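Local coordinates for protein cellulose 1,4-beta-cellobiosidase (Thermobifida fusca, PDB 4JJJ) that probably releases cellobiose from cellulose, this chain being the glycoside hydrolase family 48 catalytic domain, an (alpha/alpha)6 fold, of a longer protein, at residues E185-P190 with L204-D209; Q288-A293 with S345-Q350; Q427-T432 with R436-L441. The protein carries 1 engineered substitution. All coordinates share one frame; numbering follows the deposited sequence.

Contact 1: residues E185-P190 with L204-D209; sequences ETIPHP and LDLFTD. With CA (calcium ion), chain E; BGC (beta-D-glucopyranose), chain D.
The apolar part of this buried contact is the meeting of I187 with L206. Their side chains cross at about a right angle, and the delta methyl I187 CD1 sits 3.8 Å from L206 CD1, with L206 CD2 a little farther off. The other branch, I187 CG2, also reaches L206 CD1, so the leucine methyl lies against both arms of the isoleucine.

The aromatic part joins H189 to F207. The phenyl ring brings its CE2 corner over one face of the imidazole, displaced toward the rim, with F207 CE2 3.7 Å from H189 ND1. With the planes inclined at 48° and the centroids 4.9 Å apart, the pair is neither a stack nor a T-shaped contact. F207 is backed on its own side by L206, whose CB lies over the centre of one phenyl face.

These side chains join two loop segments that each run into a short strand. Strand 189-190 is an outer strand of a four-stranded antiparallel sheet, and strand 208-209 pairs in parallel with strand 117-118, in the loop-rich part of the domain that borders the bound glucose units.

Hydrogen bonding fixes the imidazole. H189 ND1 donates to I187 O at 2.9 Å and 172°, in the plane of both ring and carbonyl; CG lies between the backbone N and the carbonyl carbon (chi1 60°), which turns the ring back toward its own chain. The same I187 O faces the edge of the phenyl ring at F207 CZ.

Bound groups flank the contact. E185 chelates a calcium ion with both carboxylate oxygens, OE1 at 2.4 Å and OE2 at 2.6 Å, and R180 O, D408 OD1 and E560 OE1 complete the protein ligands. T208 lines the glycan pocket, its OG1 3.8 Å from glucose O2.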
loop_
_atom_site.group_PDB
_atom_site.type_symbol
_atom_site.label_atom_id
_atom_site.label_comp_id
_atom_site.label_asym_id
_atom_site.label_seq_id
_atom_site.Cartn_x
_atom_site.Cartn_y
_atom_site.Cartn_z
ATOM N N GLU A 185 6.237 -2.506 -16.565
ATOM C CA GLU A 185 5.797 -3.610 -17.456
ATOM C C GLU A 185 4.327 -3.822 -17.503
ATOM O O GLU A 185 3.881 -4.788 -18.072
ATOM C CB GLU A 185 6.549 -4.884 -17.056
ATOM C CG GLU A 185 8.084 -4.837 -17.292
ATOM C CD GLU A 185 8.845 -5.904 -16.601
ATOM O OE1 GLU A 185 8.582 -6.150 -15.432
ATOM O OE2 GLU A 185 9.750 -6.507 -17.164
ATOM N N THR A 186 3.522 -2.898 -16.935
ATOM C CA THR A 186 2.070 -3.014 -16.877
ATOM C C THR A 186 1.444 -2.331 -18.110
ATOM O O THR A 186 2.076 -1.513 -18.794
ATOM C CB THR A 186 1.512 -2.234 -15.656
ATOM O OG1 THR A 186 1.946 -0.832 -15.816
ATOM C CG2 THR A 186 2.072 -2.850 -14.364
ATOM N N ILE A 187 0.190 -2.648 -18.346
ATOM C CA ILE A 187 -0.654 -1.958 -19.326
ATOM C C ILE A 187 -1.804 -1.323 -18.481
ATOM O O ILE A 187 -2.737 -1.997 -18.028
ATOM C CB ILE A 187 -1.185 -2.905 -20.441
ATOM C CG1 ILE A 187 0.005 -3.536 -21.165
ATOM C CG2 ILE A 187 -2.154 -2.125 -21.300
ATOM C CD1 ILE A 187 -0.400 -4.714 -21.998
ATOM N N PRO A 188 -1.697 0.027 -18.234
ATOM C CA PRO A 188 -2.752 0.692 -17.516
ATOM C C PRO A 188 -4.107 0.543 -18.208
ATOM O O PRO A 188 -4.189 0.669 -19.423
ATOM C CB PRO A 188 -2.292 2.163 -17.378
ATOM C CG PRO A 188 -0.785 2.048 -17.568
ATOM C CD PRO A 188 -0.645 0.963 -18.674
ATOM N N HIS A 189 -5.096 0.367 -17.388
ATOM C CA HIS A 189 -6.444 0.056 -17.855
ATOM C C HIS A 189 -7.531 0.547 -16.918
ATOM O O HIS A 189 -7.318 0.842 -15.719
ATOM C CB HIS A 189 -6.545 -1.448 -18.096
ATOM C CG HIS A 189 -6.285 -2.279 -16.886
ATOM N ND1 HIS A 189 -5.027 -2.655 -16.462
ATOM C CD2 HIS A 189 -7.134 -2.717 -15.956
ATOM C CE1 HIS A 189 -5.125 -3.344 -15.339
ATOM N NE2 HIS A 189 -6.390 -3.424 -15.019
ATOM N N PRO A 190 -8.759 0.680 -17.457
ATOM C CA PRO A 190 -9.857 1.190 -16.619
ATOM C C PRO A 190 -10.375 0.058 -15.680
ATOM O O PRO A 190 -10.531 -1.139 -16.089
ATOM C CB PRO A 190 -10.968 1.476 -17.626
ATOM C CG PRO A 190 -10.681 0.564 -18.762
ATOM C CD PRO A 190 -9.197 0.438 -18.864
ATOM N N LEU A 204 -9.595 -6.811 -21.209
ATOM C CA LEU A 204 -9.802 -7.944 -20.316
ATOM C C LEU A 204 -8.941 -9.135 -20.760
ATOM O O LEU A 204 -8.401 -9.904 -19.891
ATOM C CB LEU A 204 -11.248 -8.369 -20.317
ATOM C CG LEU A 204 -12.232 -7.365 -19.885
ATOM C CD1 LEU A 204 -13.640 -7.899 -19.985
ATOM C CD2 LEU A 204 -11.915 -6.891 -18.434
ATOM N N ASP A 205 -8.824 -9.348 -22.075
ATOM C CA ASP A 205 -8.145 -10.470 -22.564
ATOM C C ASP A 205 -6.675 -10.350 -22.706
ATOM O O ASP A 205 -6.031 -11.259 -23.286
ATOM C CB ASP A 205 -8.800 -11.003 -23.896
ATOM C CG ASP A 205 -8.893 -9.934 -25.010
ATOM O OD1 ASP A 205 -8.448 -8.804 -24.798
ATOM O OD2 ASP A 205 -9.287 -10.306 -26.172
ATOM N N LEU A 206 -6.052 -9.291 -22.115
ATOM C CA LEU A 206 -4.616 -9.289 -21.913
ATOM C C LEU A 206 -4.307 -10.166 -20.666
ATOM O O LEU A 206 -3.218 -10.590 -20.465
ATOM C CB LEU A 206 -4.204 -7.833 -21.583
ATOM C CG LEU A 206 -4.255 -6.842 -22.744
ATOM C CD1 LEU A 206 -4.167 -5.392 -22.264
ATOM C CD2 LEU A 206 -3.135 -7.089 -23.674
ATOM N N PHE A 207 -5.315 -10.284 -19.800
ATOM C CA PHE A 207 -5.156 -10.739 -18.442
ATOM C C PHE A 207 -5.778 -12.077 -18.128
ATOM O O PHE A 207 -5.135 -12.877 -17.474
ATOM C CB PHE A 207 -5.582 -9.654 -17.452
ATOM C CG PHE A 207 -4.958 -8.311 -17.743
ATOM C CD1 PHE A 207 -3.606 -8.169 -17.847
ATOM C CD2 PHE A 207 -5.738 -7.160 -17.903
ATOM C CE1 PHE A 207 -3.007 -6.945 -18.102
ATOM C CE2 PHE A 207 -5.183 -5.939 -18.166
ATOM C CZ PHE A 207 -3.809 -5.823 -18.219
ATOM N N THR A 208 -7.010 -12.301 -18.543
ATOM C CA THR A 208 -7.784 -13.524 -18.237
ATOM C C THR A 208 -8.162 -14.178 -19.561
ATOM O O THR A 208 -8.568 -13.473 -20.472
ATOM C CB THR A 208 -8.978 -13.107 -17.472
ATOM O OG1 THR A 208 -8.565 -12.463 -16.242
ATOM C CG2 THR A 208 -9.841 -14.271 -17.053
ATOM N N ASP A 209 -7.986 -15.487 -19.619
ATOM C CA ASP A 209 -8.303 -16.308 -20.815
ATOM C C ASP A 209 -9.628 -16.965 -20.523
ATOM O O ASP A 209 -9.744 -17.846 -19.675
ATOM C CB ASP A 209 -7.194 -17.304 -21.027
ATOM C CG ASP A 209 -7.335 -18.104 -22.316
ATOM O OD1 ASP A 209 -8.252 -17.784 -23.073
ATOM O OD2 ASP A 209 -6.465 -19.003 -22.491
HETATM CA CA CA E . 9.998 -8.019 -15.044
HETATM C C2 BGC D . -9.855 -11.489 -12.747
HETATM C C3 BGC D . -11.337 -11.845 -12.757
HETATM C C4 BGC D . -11.578 -13.132 -11.926
HETATM C C5 BGC D . -10.974 -12.944 -10.532
HETATM C C6 BGC D . -11.031 -14.262 -9.689
HETATM C C1 BGC D . -9.400 -11.320 -11.299
HETATM O O2 BGC D . -9.730 -10.260 -13.435
HETATM O O3 BGC D . -11.717 -12.059 -14.136
HETATM O O4 BGC D . -12.974 -13.348 -11.722
HETATM O O5 BGC D . -9.590 -12.599 -10.676
HETATM O O6 BGC D . -10.218 -15.296 -10.244
HETATM O O HOH W 1 11.239 -9.845 -13.842
HETATM O O HOH W 2 9.363 -9.639 -16.614
#

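Contact 2: residues Q288-A293 with S345-Q350; sequences QGKDSA and SPTGVQ
K290 and T347 face each other across a wide backbone gap, their CA atoms 10.6 Å apart, where an irregular loop passes the turn that leads into helix 348-365. The lysine side chain covers a little over half of that distance, and the two side chains meet tip to tip: K290 NZ donates a hydrogen bond to T347 OG1 at 2.9 Å. The lysine chain is bent at chi2 (-91°) and again at its last torsion, which swings the ammonium group round to the threonine hydroxyl. A chi1 of 73° at T347 presents the hydroxyl, and not the CG2 methyl, to the ammonium group. The lysine nitrogen has a second partner in the first turn of the helix, a salt bridge to D351, so one lysine grips both the entry turn and the helix itself. R264 adds a weak hydrogen bond to T347 OG1.

Each segment is also braced from within. In the loop, Q288 N donates to D291 OD1 at 3.0 Å, approaching from above the carboxylate plane, while D291 N returns a backbone bond to Q288 O. At the helix entry, G348 N makes a weak capping bond to S345 OG at 3.0 Å, and that serine is further held by D261.

This is a surface hydrogen-bond link away from the glycan and metal sites, in which a loop between helix 250-263 and strand 302-306 is tied to a helix N terminus weakly capped by S345 OG.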
loop_
_atom_site.group_PDB
_atom_site.type_symbol
_atom_site.label_atom_id
_atom_site.label_comp_id
_atom_site.label_asym_id
_atom_site.label_seq_id
_atom_site.Cartn_x
_atom_site.Cartn_y
_atom_site.Cartn_z
ATOM N N GLN A 288 -13.910 -23.613 4.846
ATOM C CA GLN A 288 -15.204 -23.561 5.481
ATOM C C GLN A 288 -15.021 -22.632 6.672
ATOM O O GLN A 288 -14.033 -22.739 7.445
ATOM C CB GLN A 288 -15.555 -24.974 5.995
ATOM C CG GLN A 288 -15.254 -26.068 4.967
ATOM C CD GLN A 288 -15.205 -27.487 5.520
ATOM O OE1 GLN A 288 -14.173 -28.179 5.472
ATOM N NE2 GLN A 288 -16.324 -27.919 6.070
ATOM N N GLY A 289 -15.919 -21.690 6.786
ATOM C CA GLY A 289 -15.903 -20.799 7.954
ATOM C C GLY A 289 -14.602 -20.005 7.916
ATOM O O GLY A 289 -14.162 -19.567 6.829
ATOM N N LYS A 290 -13.943 -19.866 9.069
ATOM C CA LYS A 290 -12.710 -19.122 9.078
ATOM C C LYS A 290 -11.451 -19.935 8.949
ATOM O O LYS A 290 -10.385 -19.406 9.274
ATOM C CB LYS A 290 -12.630 -18.293 10.382
ATOM C CG LYS A 290 -13.871 -17.449 10.808
ATOM C CD LYS A 290 -13.791 -16.093 10.269
ATOM C CE LYS A 290 -15.058 -15.194 10.262
ATOM N NZ LYS A 290 -15.278 -14.622 11.640
ATOM N N ASP A 291 -11.490 -21.156 8.440
ATOM C CA ASP A 291 -10.260 -21.898 8.335
ATOM C C ASP A 291 -9.362 -21.427 7.161
ATOM O O ASP A 291 -8.210 -21.811 7.065
ATOM C CB ASP A 291 -10.454 -23.411 8.305
ATOM C CG ASP A 291 -11.086 -23.914 7.100
ATOM O OD1 ASP A 291 -11.264 -23.214 6.097
ATOM O OD2 ASP A 291 -11.513 -25.159 7.158
ATOM N N SER A 292 -9.935 -20.535 6.337
ATOM C CA SER A 292 -9.240 -19.858 5.243
ATOM C C SER A 292 -8.643 -18.495 5.717
ATOM O O SER A 292 -8.085 -17.784 4.880
ATOM C CB SER A 292 -10.163 -19.598 4.061
ATOM O OG SER A 292 -11.334 -18.906 4.461
ATOM N N ALA A 293 -8.761 -18.166 7.008
ATOM C CA ALA A 293 -8.137 -16.952 7.515
ATOM C C ALA A 293 -6.735 -17.167 8.003
ATOM O O ALA A 293 -6.511 -17.992 8.875
ATOM C CB ALA A 293 -9.006 -16.346 8.587
ATOM N N SER A 345 -19.991 -5.684 13.223
ATOM C CA SER A 345 -20.364 -7.059 12.826
ATOM C C SER A 345 -20.202 -8.028 14.031
ATOM O O SER A 345 -19.341 -7.850 14.893
ATOM C CB SER A 345 -19.481 -7.458 11.661
ATOM O OG SER A 345 -18.196 -7.571 12.156
ATOM N N PRO A 346 -20.985 -9.064 14.060
ATOM C CA PRO A 346 -20.902 -9.928 15.247
ATOM C C PRO A 346 -19.522 -10.601 15.467
ATOM O O PRO A 346 -19.227 -10.845 16.633
ATOM C CB PRO A 346 -21.975 -10.979 14.941
ATOM C CG PRO A 346 -23.058 -10.084 14.262
ATOM C CD PRO A 346 -22.179 -9.361 13.240
ATOM N N THR A 347 -18.749 -10.819 14.420
ATOM C CA THR A 347 -17.421 -11.436 14.595
ATOM C C THR A 347 -16.211 -10.532 14.265
ATOM O O THR A 347 -15.054 -10.979 14.354
ATOM C CB THR A 347 -17.303 -12.742 13.882
ATOM O OG1 THR A 347 -17.209 -12.591 12.452
ATOM C CG2 THR A 347 -18.394 -13.710 14.356
ATOM N N GLY A 348 -16.456 -9.271 13.912
ATOM C CA GLY A 348 -15.385 -8.362 13.534
ATOM C C GLY A 348 -14.364 -8.162 14.636
ATOM O O GLY A 348 -13.176 -8.115 14.379
ATOM N N VAL A 349 -14.838 -7.941 15.868
ATOM C CA VAL A 349 -13.948 -7.689 16.925
ATOM C C VAL A 349 -13.048 -8.888 17.199
ATOM O O VAL A 349 -11.785 -8.795 17.346
ATOM C CB VAL A 349 -14.756 -7.275 18.191
ATOM C CG1 VAL A 349 -13.817 -7.241 19.346
ATOM C CG2 VAL A 349 -15.245 -5.886 17.998
ATOM N N GLN A 350 -13.664 -10.096 17.253
ATOM C CA GLN A 350 -12.909 -11.329 17.471
ATOM C C GLN A 350 -11.838 -11.516 16.397
ATOM O O GLN A 350 -10.692 -11.925 16.708
ATOM C CB GLN A 350 -13.885 -12.527 17.426
ATOM C CG GLN A 350 -13.228 -13.863 17.754
ATOM C CD GLN A 350 -12.801 -14.010 19.220
ATOM O OE1 GLN A 350 -13.542 -13.672 20.163
ATOM N NE2 GLN A 350 -11.610 -14.646 19.417
#

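Contact 3: residues Q427-T432 with R436-L441; sequences QLYYVT and RAEAIL. With CA (calcium ion), chain G.
Two consecutive helices of the (alpha/alpha)6 domain, 416-432 and 435-450, form a tight helical hairpin here, with Y429 packed on E438 beside a calcium ion. Their short segments approach to 9.0 Å between axes, with N-to-C directions 135° apart. Y429 is the main contributor from its helix. With CG anti to the backbone N (chi1 179°), its ring reaches alongside the second helix and presents one face to the backbone of E438, whose CA lies over it. The glutamate CB and CG pack against the ring at its CE1 corner, Y429 CE1 being 3.6 Å from E438 CG. The glutamate chain is extended, running over the CE1 side toward the phenol oxygen, and the carboxylate plane is turned 30° from the ring plane.

At the root of the tyrosine side chain, apolar groups close the hairpin: L441 CD1 comes to 3.6 Å from Y429 CB, and the A437 methyl, CB, touches both Y429 CB and L428 CD2, 4.2 Å from each. The short alanine side chain fits this close approach of the backbones, A437 lying nearest Y429. Helix 499-516 covers Y429 and L441 from outside the pair, and L428 also touches helices 329-337 and 348-365.

At the polar end, E438 OE2 binds the calcium ion at 2.6 Å, with D442 from the next turn as the other protein ligand and waters 4, 5 and 6 as the remaining ligands. Water 4 lies 3.2 Å from Y429 OH, hydrogen-bonded to it, linking the phenol to the metal shell; water 3 is held by Y429 OH at 2.7 Å and bonds weakly to E438 OE2.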
loop_
_atom_site.group_PDB
_atom_site.type_symbol
_atom_site.label_atom_id
_atom_site.label_comp_id
_atom_site.label_asym_id
_atom_site.label_seq_id
_atom_site.Cartn_x
_atom_site.Cartn_y
_atom_site.Cartn_z
ATOM N N GLN A 427 4.269 2.968 18.130
ATOM C CA GLN A 427 3.088 3.665 18.603
ATOM C C GLN A 427 2.305 2.749 19.616
ATOM O O GLN A 427 1.879 3.238 20.657
ATOM C CB GLN A 427 2.158 4.059 17.514
ATOM C CG GLN A 427 2.608 5.265 16.683
ATOM C CD GLN A 427 1.488 5.754 15.754
ATOM O OE1 GLN A 427 0.435 5.191 15.583
ATOM N NE2 GLN A 427 1.806 6.824 15.110
ATOM N N LEU A 428 2.144 1.483 19.296
ATOM C CA LEU A 428 1.524 0.562 20.245
ATOM C C LEU A 428 2.250 0.569 21.564
ATOM O O LEU A 428 1.613 0.624 22.658
ATOM C CB LEU A 428 1.462 -0.835 19.638
ATOM C CG LEU A 428 0.913 -1.884 20.557
ATOM C CD1 LEU A 428 -0.611 -1.597 20.763
ATOM C CD2 LEU A 428 1.136 -3.281 19.951
ATOM N N TYR A 429 3.574 0.424 21.500
ATOM C CA TYR A 429 4.407 0.411 22.687
ATOM C C TYR A 429 4.223 1.696 23.510
ATOM O O TYR A 429 3.990 1.653 24.694
ATOM C CB TYR A 429 5.877 0.244 22.264
ATOM C CG TYR A 429 6.851 0.238 23.372
ATOM C CD1 TYR A 429 6.735 -0.611 24.469
ATOM C CD2 TYR A 429 7.869 1.133 23.355
ATOM C CE1 TYR A 429 7.643 -0.537 25.496
ATOM C CE2 TYR A 429 8.805 1.221 24.378
ATOM C CZ TYR A 429 8.683 0.383 25.452
ATOM O OH TYR A 429 9.689 0.423 26.463
ATOM N N TYR A 430 4.154 2.857 22.815
ATOM C CA TYR A 430 3.830 4.103 23.489
ATOM C C TYR A 430 2.490 4.031 24.201
ATOM O O TYR A 430 2.388 4.479 25.382
ATOM C CB TYR A 430 3.912 5.234 22.493
ATOM C CG TYR A 430 3.318 6.535 22.952
ATOM C CD1 TYR A 430 3.815 7.183 24.085
ATOM C CD2 TYR A 430 2.297 7.108 22.241
ATOM C CE1 TYR A 430 3.225 8.367 24.508
ATOM C CE2 TYR A 430 1.734 8.343 22.657
ATOM C CZ TYR A 430 2.200 8.952 23.810
ATOM O OH TYR A 430 1.615 10.197 24.142
ATOM N N VAL A 431 1.464 3.568 23.513
ATOM C CA VAL A 431 0.091 3.559 24.061
ATOM C C VAL A 431 -0.029 2.633 25.254
ATOM O O VAL A 431 -0.559 3.092 26.323
ATOM C CB VAL A 431 -0.915 3.267 22.994
ATOM C CG1 VAL A 431 -2.292 3.109 23.598
ATOM C CG2 VAL A 431 -0.875 4.376 21.897
ATOM N N THR A 432 0.418 1.396 25.128
ATOM C CA THR A 432 0.052 0.349 26.102
ATOM C C THR A 432 1.281 -0.232 26.802
ATOM O O THR A 432 1.107 -1.015 27.795
ATOM C CB THR A 432 -0.690 -0.860 25.433
ATOM O OG1 THR A 432 0.265 -1.615 24.667
ATOM C CG2 THR A 432 -1.874 -0.439 24.616
ATOM N N ARG A 436 5.468 -7.359 23.905
ATOM C CA ARG A 436 5.766 -8.024 22.633
ATOM C C ARG A 436 6.349 -6.978 21.694
ATOM O O ARG A 436 7.406 -7.206 21.016
ATOM C CB ARG A 436 4.564 -8.706 21.988
ATOM C CG ARG A 436 3.924 -9.762 22.954
ATOM C CD ARG A 436 2.530 -10.169 22.503
ATOM N NE ARG A 436 1.589 -9.091 22.632
ATOM C CZ ARG A 436 0.261 -9.197 22.468
ATOM N NH1 ARG A 436 -0.228 -10.373 22.126
ATOM N NH2 ARG A 436 -0.529 -8.123 22.520
ATOM N N ALA A 437 5.664 -5.875 21.564
ATOM C CA ALA A 437 6.220 -4.730 20.784
ATOM C C ALA A 437 7.577 -4.297 21.270
ATOM O O ALA A 437 8.494 -4.051 20.502
ATOM C CB ALA A 437 5.262 -3.597 20.802
ATOM N N GLU A 438 7.712 -4.214 22.600
ATOM C CA GLU A 438 8.977 -3.788 23.219
ATOM C C GLU A 438 10.141 -4.726 22.813
ATOM O O GLU A 438 11.216 -4.226 22.435
ATOM C CB GLU A 438 8.815 -3.828 24.729
ATOM C CG GLU A 438 10.008 -3.303 25.460
ATOM C CD GLU A 438 9.863 -3.338 26.967
ATOM O OE1 GLU A 438 9.006 -3.930 27.516
ATOM O OE2 GLU A 438 10.678 -2.707 27.595
ATOM N N ALA A 439 9.876 -6.030 22.797
ATOM C CA ALA A 439 10.953 -6.969 22.436
ATOM C C ALA A 439 11.393 -6.777 21.028
ATOM O O ALA A 439 12.602 -6.824 20.762
ATOM C CB ALA A 439 10.542 -8.381 22.678
ATOM N N ILE A 440 10.444 -6.589 20.096
ATOM C CA ILE A 440 10.844 -6.298 18.700
ATOM C C ILE A 440 11.666 -5.023 18.606
ATOM O O ILE A 440 12.769 -4.963 17.958
ATOM C CB ILE A 440 9.565 -6.230 17.818
ATOM C CG1 ILE A 440 8.864 -7.553 17.744
ATOM C CG2 ILE A 440 9.973 -5.816 16.396
ATOM C CD1 ILE A 440 7.471 -7.507 17.166
ATOM N N LEU A 441 11.159 -3.951 19.212
ATOM C CA LEU A 441 11.815 -2.665 19.180
ATOM C C LEU A 441 13.208 -2.669 19.809
ATOM O O LEU A 441 14.165 -2.068 19.279
ATOM C CB LEU A 441 10.931 -1.697 19.937
ATOM C CG LEU A 441 9.673 -1.313 19.202
ATOM C CD1 LEU A 441 8.625 -0.743 20.160
ATOM C CD2 LEU A 441 9.980 -0.267 18.141
HETATM CA CA CA G . 13.227 -3.025 27.023
HETATM O O HOH W 3 8.798 -0.331 28.931
HETATM O O HOH W 4 12.564 -0.875 26.138
HETATM O O HOH W 5 13.842 -0.980 28.050
HETATM O O HOH W 6 14.291 -3.764 28.814
#

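From the N terminus the three contacts come in series, none nested in or crossing another. Contact 1 closes a short loop of 13 residues, bringing together stretches that end in strands 189-190 and 208-209 near the glycan. Contact 2 closes a longer excursion of 51 residues, which includes strands 302-306 and 314-317 and helix 329-337, and ties a surface loop to the start of helix 348-365. Contact 3 closes the tightest turn, three residues between neighbouring helices. Contacts 1 and 3 lie on opposite sides of the chain's centre, their centres about 42 Å apart; helix 348-365, entered at contact 2, also touches both segments of contact 3.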